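PDB 4DNG: putative aldehyde dehydrogenase AldY from Bacillus subtilis, which probably oxidises aldehydes to carboxylates with NAD+ as electron acceptor, and may help protect the cell against stress from ethanol and related compounds. Local coordinates for residues I139-L144 / V464-T469; V146-S151 / P222-I227. All coordinates share one frame; numbering follows the deposited sequence.

Contact 1: I139-L144 / V464-T469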
loop_
_atom_site.group_PDB
_atom_site.type_symbol
_atom_site.label_atom_id
_atom_site.label_comp_id
_atom_site.label_asym_id
_atom_site.label_seq_id
_atom_site.Cartn_x
_atom_site.Cartn_y
_atom_site.Cartn_z
ATOM N N ILE A 139 -20.265 -3.687 -5.442
ATOM C CA ILE A 139 -19.134 -3.145 -4.724
ATOM C C ILE A 139 -19.623 -2.033 -3.810
ATOM O O ILE A 139 -20.370 -1.148 -4.232
ATOM C CB ILE A 139 -18.036 -2.664 -5.689
ATOM C CG1 ILE A 139 -17.480 -3.862 -6.465
ATOM C CG2 ILE A 139 -16.930 -1.946 -4.929
ATOM C CD1 ILE A 139 -16.827 -3.506 -7.783
ATOM N N TYR A 140 -19.216 -2.117 -2.549
ATOM C CA TYR A 140 -19.571 -1.132 -1.554
ATOM C C TYR A 140 -18.336 -0.433 -1.050
ATOM O O TYR A 140 -17.240 -1.008 -1.012
ATOM C CB TYR A 140 -20.263 -1.787 -0.376
ATOM C CG TYR A 140 -21.536 -2.484 -0.724
ATOM C CD1 TYR A 140 -21.519 -3.712 -1.374
ATOM C CD2 TYR A 140 -22.770 -1.930 -0.382
ATOM C CE1 TYR A 140 -22.693 -4.365 -1.691
ATOM C CE2 TYR A 140 -23.952 -2.581 -0.692
ATOM C CZ TYR A 140 -23.900 -3.799 -1.347
ATOM O OH TYR A 140 -25.058 -4.465 -1.675
ATOM N N ARG A 141 -18.542 0.816 -0.660
ATOM C CA ARG A 141 -17.513 1.685 -0.144
ATOM C C ARG A 141 -17.786 1.791 1.337
ATOM O O ARG A 141 -18.767 2.413 1.760
ATOM C CB ARG A 141 -17.623 3.061 -0.792
ATOM C CG ARG A 141 -16.798 4.144 -0.105
ATOM C CD ARG A 141 -15.397 4.214 -0.669
ATOM N NE ARG A 141 -15.376 4.721 -2.032
ATOM C CZ ARG A 141 -14.581 4.241 -2.979
ATOM N NH1 ARG A 141 -13.757 3.238 -2.713
ATOM N NH2 ARG A 141 -14.615 4.752 -4.194
ATOM N N LEU A 142 -16.910 1.180 2.119
ATOM C CA LEU A 142 -17.070 1.107 3.559
ATOM C C LEU A 142 -15.882 1.778 4.242
ATOM O O LEU A 142 -14.835 1.955 3.625
ATOM C CB LEU A 142 -17.175 -0.376 3.980
ATOM C CG LEU A 142 -18.525 -1.064 4.267
ATOM C CD1 LEU A 142 -19.595 -0.825 3.208
ATOM C CD2 LEU A 142 -18.309 -2.561 4.444
ATOM N N PRO A 143 -16.024 2.142 5.528
ATOM C CA PRO A 143 -14.872 2.666 6.307
ATOM C C PRO A 143 -13.695 1.662 6.440
ATOM O O PRO A 143 -13.881 0.455 6.278
ATOM C CB PRO A 143 -15.477 2.974 7.681
ATOM C CG PRO A 143 -16.794 2.257 7.730
ATOM C CD PRO A 143 -17.274 2.100 6.315
ATOM N N LEU A 144 -12.490 2.152 6.710
ATOM C CA LEU A 144 -11.341 1.250 6.895
ATOM C C LEU A 144 -11.343 0.669 8.292
ATOM O O LEU A 144 -11.121 -0.532 8.476
ATOM C CB LEU A 144 -10.040 1.995 6.658
ATOM C CG LEU A 144 -8.720 1.246 6.692
ATOM C CD1 LEU A 144 -8.713 -0.034 5.858
ATOM C CD2 LEU A 144 -7.679 2.227 6.185
ATOM N N VAL A 464 -7.706 10.100 -2.036
ATOM C CA VAL A 464 -7.804 10.088 -0.575
ATOM C C VAL A 464 -8.927 9.177 -0.078
ATOM O O VAL A 464 -8.759 8.449 0.904
ATOM C CB VAL A 464 -8.016 11.501 -0.003
ATOM C CG1 VAL A 464 -7.640 11.530 1.467
ATOM C CG2 VAL A 464 -7.183 12.519 -0.766
ATOM N N VAL A 465 -10.068 9.226 -0.755
ATOM C CA VAL A 465 -11.217 8.362 -0.443
ATOM C C VAL A 465 -10.818 6.884 -0.456
ATOM O O VAL A 465 -11.152 6.151 0.467
ATOM C CB VAL A 465 -12.428 8.666 -1.379
ATOM C CG1 VAL A 465 -13.419 7.514 -1.440
ATOM C CG2 VAL A 465 -13.138 9.941 -0.934
ATOM N N GLU A 466 -10.075 6.459 -1.478
ATOM C CA GLU A 466 -9.558 5.086 -1.541
ATOM C C GLU A 466 -8.654 4.774 -0.344
ATOM O O GLU A 466 -8.654 3.650 0.137
ATOM C CB GLU A 466 -8.775 4.808 -2.838
ATOM C CG GLU A 466 -9.409 5.275 -4.149
ATOM C CD GLU A 466 -10.720 4.575 -4.499
ATOM O OE1 GLU A 466 -10.898 3.376 -4.178
ATOM O OE2 GLU A 466 -11.583 5.236 -5.120
ATOM N N GLU A 467 -7.892 5.767 0.131
ATOM C CA GLU A 467 -6.899 5.543 1.192
ATOM C C GLU A 467 -7.566 5.256 2.520
ATOM O O GLU A 467 -7.090 4.425 3.285
ATOM C CB GLU A 467 -5.924 6.725 1.336
ATOM C CG GLU A 467 -4.705 6.707 0.413
ATOM C CD GLU A 467 -3.773 7.908 0.633
ATOM O OE1 GLU A 467 -3.777 8.843 -0.203
ATOM O OE2 GLU A 467 -3.037 7.930 1.646
ATOM N N PHE A 468 -8.693 5.913 2.768
ATOM C CA PHE A 468 -9.375 5.831 4.064
ATOM C C PHE A 468 -10.632 4.980 4.016
ATOM O O PHE A 468 -11.378 4.900 4.994
ATOM C CB PHE A 468 -9.667 7.240 4.609
ATOM C CG PHE A 468 -8.422 7.992 4.991
ATOM C CD1 PHE A 468 -7.889 7.877 6.271
ATOM C CD2 PHE A 468 -7.760 8.784 4.055
ATOM C CE1 PHE A 468 -6.728 8.553 6.624
ATOM C CE2 PHE A 468 -6.602 9.455 4.398
ATOM C CZ PHE A 468 -6.083 9.338 5.684
ATOM N N THR A 469 -10.867 4.328 2.884
ATOM C CA THR A 469 -11.994 3.396 2.796
ATOM C C THR A 469 -11.556 2.069 2.268
ATOM O O THR A 469 -10.509 1.975 1.619
ATOM C CB THR A 469 -13.134 3.912 1.899
ATOM O OG1 THR A 469 -12.680 4.021 0.537
ATOM C CG2 THR A 469 -13.648 5.261 2.412
#

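Contact 2: V146-S151 / P222-I227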
loop_
_atom_site.group_PDB
_atom_site.type_symbol
_atom_site.label_atom_id
_atom_site.label_comp_id
_atom_site.label_asym_id
_atom_site.label_seq_id
_atom_site.Cartn_x
_atom_site.Cartn_y
_atom_site.Cartn_z
ATOM N N VAL A 146 -9.866 1.830 12.210
ATOM C CA VAL A 146 -9.183 2.734 13.133
ATOM C C VAL A 146 -7.859 3.181 12.551
ATOM O O VAL A 146 -7.040 2.349 12.182
ATOM C CB VAL A 146 -8.930 2.076 14.496
ATOM C CG1 VAL A 146 -8.135 3.018 15.392
ATOM C CG2 VAL A 146 -10.253 1.670 15.136
ATOM N N ILE A 147 -7.654 4.497 12.496
ATOM C CA ILE A 147 -6.484 5.094 11.857
ATOM C C ILE A 147 -5.492 5.459 12.966
ATOM O O ILE A 147 -5.889 6.077 13.963
ATOM C CB ILE A 147 -6.865 6.399 11.098
ATOM C CG1 ILE A 147 -8.060 6.196 10.141
ATOM C CG2 ILE A 147 -5.665 7.015 10.382
ATOM C CD1 ILE A 147 -7.849 5.154 9.057
ATOM N N SER A 148 -4.221 5.066 12.788
ATOM C CA SER A 148 -3.117 5.552 13.601
ATOM C C SER A 148 -2.403 6.697 12.888
ATOM O O SER A 148 -1.829 6.530 11.798
ATOM C CB SER A 148 -2.133 4.443 13.937
ATOM O OG SER A 148 -1.400 4.767 15.111
ATOM N N SER A 149 -2.418 7.854 13.537
ATOM C CA SER A 149 -1.970 9.105 12.925
ATOM C C SER A 149 -0.871 9.762 13.757
ATOM O O SER A 149 -1.045 9.942 14.962
ATOM C CB SER A 149 -3.170 10.031 12.800
ATOM O OG SER A 149 -2.778 11.321 12.420
ATOM N N ILE A 150 0.252 10.092 13.105
ATOM C CA ILE A 150 1.442 10.654 13.746
ATOM C C ILE A 150 1.932 11.862 12.961
ATOM O O ILE A 150 2.139 11.778 11.744
ATOM C CB ILE A 150 2.595 9.635 13.785
ATOM C CG1 ILE A 150 2.178 8.373 14.543
ATOM C CG2 ILE A 150 3.880 10.252 14.373
ATOM C CD1 ILE A 150 3.052 7.173 14.249
ATOM N N SER A 151 2.125 12.985 13.648
ATOM C CA SER A 151 2.542 14.184 12.972
ATOM C C SER A 151 3.808 14.776 13.569
ATOM O O SER A 151 4.131 14.509 14.714
ATOM C CB SER A 151 1.396 15.189 12.876
ATOM O OG SER A 151 0.913 15.598 14.126
ATOM N N PRO A 222 -2.333 -4.234 17.218
ATOM C CA PRO A 222 -3.006 -4.909 16.104
ATOM C C PRO A 222 -4.202 -4.131 15.577
ATOM O O PRO A 222 -4.518 -4.277 14.395
ATOM C CB PRO A 222 -3.450 -6.272 16.681
ATOM C CG PRO A 222 -2.987 -6.315 18.103
ATOM C CD PRO A 222 -2.096 -5.126 18.369
ATOM N N ILE A 223 -4.837 -3.297 16.416
ATOM C CA ILE A 223 -6.043 -2.542 15.995
ATOM C C ILE A 223 -5.975 -1.719 14.681
ATOM O O ILE A 223 -6.670 -2.041 13.720
ATOM C CB ILE A 223 -6.612 -1.617 17.092
ATOM C CG1 ILE A 223 -6.848 -2.359 18.430
ATOM C CG2 ILE A 223 -7.891 -0.947 16.578
ATOM C CD1 ILE A 223 -7.724 -3.586 18.374
ATOM N N PRO A 224 -5.164 -0.640 14.646
ATOM C CA PRO A 224 -5.359 0.306 13.547
ATOM C C PRO A 224 -5.055 -0.302 12.204
ATOM O O PRO A 224 -4.112 -1.095 12.102
ATOM C CB PRO A 224 -4.311 1.406 13.834
ATOM C CG PRO A 224 -3.265 0.744 14.648
ATOM C CD PRO A 224 -3.993 -0.289 15.478
ATOM N N ARG A 225 -5.801 0.100 11.171
ATOM C CA ARG A 225 -5.613 -0.476 9.833
ATOM C C ARG A 225 -4.825 0.398 8.857
ATOM O O ARG A 225 -4.455 -0.052 7.773
ATOM C CB ARG A 225 -6.938 -0.937 9.253
ATOM C CG ARG A 225 -7.255 -2.366 9.633
ATOM C CD ARG A 225 -8.706 -2.720 9.389
ATOM N NE ARG A 225 -9.157 -3.695 10.389
ATOM C CZ ARG A 225 -9.724 -4.868 10.116
ATOM N NH1 ARG A 225 -9.949 -5.236 8.859
ATOM N NH2 ARG A 225 -10.089 -5.671 11.111
ATOM N N LEU A 226 -4.539 1.636 9.270
ATOM C CA LEU A 226 -3.629 2.516 8.536
ATOM C C LEU A 226 -2.749 3.290 9.500
ATOM O O LEU A 226 -3.242 3.798 10.519
ATOM C CB LEU A 226 -4.404 3.482 7.663
ATOM C CG LEU A 226 -3.671 4.631 6.981
ATOM C CD1 LEU A 226 -3.102 4.224 5.651
ATOM C CD2 LEU A 226 -4.653 5.753 6.756
ATOM N N ILE A 227 -1.451 3.341 9.187
ATOM C CA ILE A 227 -0.507 4.228 9.839
ATOM C C ILE A 227 -0.268 5.379 8.891
ATOM O O ILE A 227 0.142 5.180 7.746
ATOM C CB ILE A 227 0.893 3.618 10.077
ATOM C CG1 ILE A 227 0.842 2.181 10.594
ATOM C CG2 ILE A 227 1.689 4.506 11.035
ATOM C CD1 ILE A 227 0.147 2.052 11.920
#

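Contact 1: I139-L144 / V464-T469
R141 to L144 run past V465 to T469: the short strand and helix axes stand 65° apart with a closest approach of 9.1 Å, and P143 and T469 form an antiparallel, non-hydrogen-bonded pair whose side chains diverge. Most of the side-chain work falls to R141. Its CG is anti to the backbone N (chi1 167°), and bends at chi2 and chi3 turn the guanidinium across V465 and E466. CG1 of V465 sits over one face of that group, offset toward its rim, 3.5 Å from NE of R141. E466 crosses R141 at about a right angle, its carboxylate plane turned 82° against the guanidinium, making a salt bridge of two weak bonds: NH1 of R141 to OE1 of E466, 3.2 Å, and NH2 of R141 to OE2 of E466, also 3.2 Å. The aliphatic part of R141 crosses T469, whose hydroxyl gives a 2.6 Å bond from OG1 to O of V465, meeting that oxygen from above the carbonyl plane. With an alanine in place of R141, the E466 carboxylate would probably lose its charged mate, and V465 and T469 the chain that packs across them. Farther along, N of L144 makes a weak 3.4 Å bond to O of F468. The chemistry is thus divided: a bent, probably yielding ion pair beside exposed E466, and a more firmly tied segment 465-469, in which the carbonyl oxygens of V465, E467, F468 and T469 each take a side-chain donor, from T469, R249, N172 and R249 in turn.

Contact 2: V146-S151 / P222-I227
I147 and L226 project from one face of the sheet and S148 and I227 from the other, while V146 meets I223 beside them. I147 and L226 lie side by side, pointing the same way, with CG2 of I147 4.0 Å from CD2 of L226. On the other face the S148 methylene is the shared neighbour: its CB lies 3.7 Å from CB of the P224 ring and 3.9 Å from CD1 of I227. A chi1 of -157° places OG of S148 anti to the backbone N, where it bonds to O of M218, and CB is the atom that packs on P224 and I227. V146 brings CG2 to within 3.8 Å of CG2 of I223, the two side chains crossing obliquely; A53 and Q54 of helix 43-60 pack on V146 and I223, and F50 on S148 and P224. Two backbone hydrogen bonds tie the segments: N of R225 to O of V146, 2.8 Å, and N of S148 to O of L226, also 2.8 Å. Next in line is a CA-H...O contact of 3.3 Å from CA of I227 to O of S148. NH2 of R225 forms a salt bridge with D429 of the second subunit. S148 and I227 pair in parallel, and strand 135-150 is flanked by 173-177 on its other edge. This is the parallel part of the sheet in the Rossmann-like NAD-binding domain of aldehyde dehydrogenases; strand 226-231 leads at G231 into the start of helix 233-246, and G231 to G236, by similarity, bind NAD+.

Strand 135-150 carries both contacts, whose centres lie about 15 Å apart: contact 1 where the strand pairs with the return strand 469-477, contact 2 where it enters the parallel part of the sheet. They meet directly. CD2 of L144 reaches CB of L226 at 3.8 Å, and CE1 of F468 touches CD2 of L226 at 3.5 Å, which rests F468 and L144 of contact 1 on the I147-L226 face of contact 2. Both lie near E253, a predicted active-site residue: the side chains of E467 and I150 are about 9 Å and about 10 Å from that of E253, and the side chain of I150 is about 7 Å from that of V235 in the likely NAD+ site.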